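PDB 1RC6: hypothetical protein ylbA from Escherichia coli, which catalyses the manganese-dependent hydrolysis of (S)-ureidoglycine to (S)-ureidoglycolate and ammonia, the second stereospecific hydrolysis step of allantoin degradation. Local coordinates for residues Tyr213-Asn218 with Ser234-Tyr239. Numbering follows the deposited sequence.
Sequences YNLDNN and SLQAGY
Leu235 meets the 213-218 segment through its backbone, its carbonyl O lying 3.5 Å from Asn214 O. These are two acceptors, so the approach gives no bond, and ladder pairing has already lapsed where the chain leaves strand 210-214 for the turn centred on Asp216, an inverse gamma turn. Gln236 follows, with CG anti to its carbonyl carbon (chi1 -37°) and the chain bent at chi2; this bend carries the amide across the Leu215 side chain, whose CD1 is the atom nearest to NE2. Gln236 probably binds manganese and substrate, as in related enzymes, so Leu215 probably lines one side of a site residue. Ala237 carries the one hydrogen bond between the segments, received by its O from Asn214 N at 2.5 Å, with an N-H...O angle of 146°. The same oxygen takes a CA-H...O contact from Tyr213 CA (3.1 Å) and lies over one face of the Tyr213 ring, 3.5 Å from CG and offset toward the rim. Beside it, Ala237 CB packs against Asn214 CB at 3.8 Å. Gly238 forms an antiparallel non-hydrogen-bonded pair with Tyr213 (CA-CA 4.0 Å), and a CB on Gly238 would run into Tyr213 CD1, which already lies 3.9 Å from Gly238 CA. An alanine in place of Tyr213 would remove the ring from Ala237 O and Gly238 CA, and would probably open a gap beside Leu215 CD1, which now sits in plane at the ring edge. In the C-terminal cupin domain, strand 234-240 runs between strands 193-198 and 210-214, with Gln236 touching His198, while Tyr213 and Leu215 pack on Ile228 of strand 227-230 in the facing sheet.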
loop_
_atom_site.group_PDB
_atom_site.type_symbol
_atom_site.label_atom_id
_atom_site.label_comp_id
_atom_site.label_asym_id
_atom_site.label_seq_id
_atom_site.Cartn_x
_atom_site.Cartn_y
_atom_site.Cartn_z
ATOM N N TYR A 213 8.514 -5.297 -14.659
ATOM C CA TYR A 213 7.307 -4.559 -14.983
ATOM C C TYR A 213 7.467 -3.848 -16.307
ATOM O O TYR A 213 8.580 -3.580 -16.746
ATOM C CB TYR A 213 7.017 -3.520 -13.899
ATOM C CG TYR A 213 5.744 -3.761 -13.129
ATOM C CD1 TYR A 213 5.569 -4.920 -12.368
ATOM C CD2 TYR A 213 4.715 -2.823 -13.151
ATOM C CE1 TYR A 213 4.399 -5.137 -11.648
ATOM C CE2 TYR A 213 3.541 -3.030 -12.435
ATOM C CZ TYR A 213 3.388 -4.187 -11.687
ATOM O OH TYR A 213 2.222 -4.387 -10.986
ATOM N N ASN A 214 6.342 -3.545 -16.934
ATOM C CA ASN A 214 6.333 -2.839 -18.199
ATOM C C ASN A 214 5.383 -1.671 -18.041
ATOM O O ASN A 214 4.188 -1.787 -18.322
ATOM C CB ASN A 214 5.843 -3.745 -19.326
ATOM C CG ASN A 214 5.759 -3.020 -20.655
ATOM O OD1 ASN A 214 6.778 -2.673 -21.251
ATOM N ND2 ASN A 214 4.538 -2.773 -21.121
ATOM N N LEU A 215 5.920 -0.546 -17.583
ATOM C CA LEU A 215 5.122 0.654 -17.372
ATOM C C LEU A 215 4.825 1.376 -18.686
ATOM O O LEU A 215 3.910 0.989 -19.418
ATOM C CB LEU A 215 5.840 1.594 -16.395
ATOM C CG LEU A 215 6.144 1.050 -14.988
ATOM C CD1 LEU A 215 4.862 0.535 -14.346
ATOM C CD2 LEU A 215 7.175 -0.064 -15.065
ATOM N N ASP A 216 5.587 2.423 -18.982
ATOM C CA ASP A 216 5.377 3.163 -20.218
ATOM C C ASP A 216 6.170 2.529 -21.350
ATOM O O ASP A 216 7.099 3.124 -21.897
ATOM C CB ASP A 216 5.764 4.633 -20.034
ATOM C CG ASP A 216 4.695 5.429 -19.294
ATOM O OD1 ASP A 216 4.948 6.604 -18.949
ATOM O OD2 ASP A 216 3.595 4.879 -19.063
ATOM N N ASN A 217 5.782 1.301 -21.680
ATOM C CA ASN A 217 6.400 0.526 -22.742
ATOM C C ASN A 217 7.848 0.169 -22.497
ATOM O O ASN A 217 8.516 -0.341 -23.392
ATOM C CB ASN A 217 6.292 1.266 -24.069
ATOM C CG ASN A 217 4.872 1.383 -24.541
ATOM O OD1 ASN A 217 4.604 1.904 -25.624
ATOM N ND2 ASN A 217 3.941 0.896 -23.730
ATOM N N ASN A 218 8.342 0.431 -21.295
ATOM C CA ASN A 218 9.729 0.106 -20.996
ATOM C C ASN A 218 9.823 -0.871 -19.847
ATOM O O ASN A 218 9.150 -0.724 -18.828
ATOM C CB ASN A 218 10.526 1.376 -20.685
ATOM C CG ASN A 218 10.778 2.221 -21.924
ATOM O OD1 ASN A 218 11.519 1.816 -22.824
ATOM N ND2 ASN A 218 10.149 3.396 -21.981
ATOM N N SER A 234 -3.267 4.448 -17.743
ATOM C CA SER A 234 -1.937 3.919 -18.021
ATOM C C SER A 234 -2.020 2.404 -18.211
ATOM O O SER A 234 -2.964 1.770 -17.728
ATOM C CB SER A 234 -0.986 4.258 -16.866
ATOM O OG SER A 234 -1.399 3.668 -15.641
ATOM N N LEU A 235 -1.052 1.823 -18.923
ATOM C CA LEU A 235 -1.039 0.375 -19.139
ATOM C C LEU A 235 0.091 -0.297 -18.377
ATOM O O LEU A 235 1.261 0.034 -18.565
ATOM C CB LEU A 235 -0.908 0.039 -20.626
ATOM C CG LEU A 235 -0.469 -1.409 -20.926
ATOM C CD1 LEU A 235 -1.358 -2.416 -20.205
ATOM C CD2 LEU A 235 -0.514 -1.643 -22.423
ATOM N N GLN A 236 -0.271 -1.264 -17.539
ATOM C CA GLN A 236 0.697 -1.983 -16.724
ATOM C C GLN A 236 0.910 -3.413 -17.212
ATOM O O GLN A 236 0.145 -3.931 -18.019
ATOM C CB GLN A 236 0.222 -2.012 -15.268
ATOM C CG GLN A 236 -0.483 -0.732 -14.810
ATOM C CD GLN A 236 0.427 0.489 -14.805
ATOM O OE1 GLN A 236 -0.038 1.619 -14.639
ATOM N NE2 GLN A 236 1.727 0.266 -14.976
ATOM N N ALA A 237 1.958 -4.044 -16.700
ATOM C CA ALA A 237 2.291 -5.412 -17.054
ATOM C C ALA A 237 3.537 -5.839 -16.290
ATOM O O ALA A 237 4.473 -5.057 -16.131
ATOM C CB ALA A 237 2.529 -5.519 -18.545
ATOM N N GLY A 238 3.550 -7.077 -15.809
ATOM C CA GLY A 238 4.704 -7.555 -15.068
ATOM C C GLY A 238 4.668 -9.059 -14.932
ATOM O O GLY A 238 3.647 -9.682 -15.219
ATOM N N TYR A 239 5.774 -9.654 -14.502
ATOM C CA TYR A 239 5.808 -11.100 -14.353
ATOM C C TYR A 239 6.855 -11.533 -13.333
ATOM O O TYR A 239 7.878 -10.870 -13.160
ATOM C CB TYR A 239 6.080 -11.759 -15.716
ATOM C CG TYR A 239 7.498 -11.596 -16.224
ATOM C CD1 TYR A 239 8.520 -12.420 -15.759
ATOM C CD2 TYR A 239 7.824 -10.603 -17.151
ATOM C CE1 TYR A 239 9.832 -12.266 -16.194
ATOM C CE2 TYR A 239 9.138 -10.438 -17.596
ATOM C CZ TYR A 239 10.137 -11.275 -17.112
ATOM O OH TYR A 239 11.439 -11.128 -17.542
#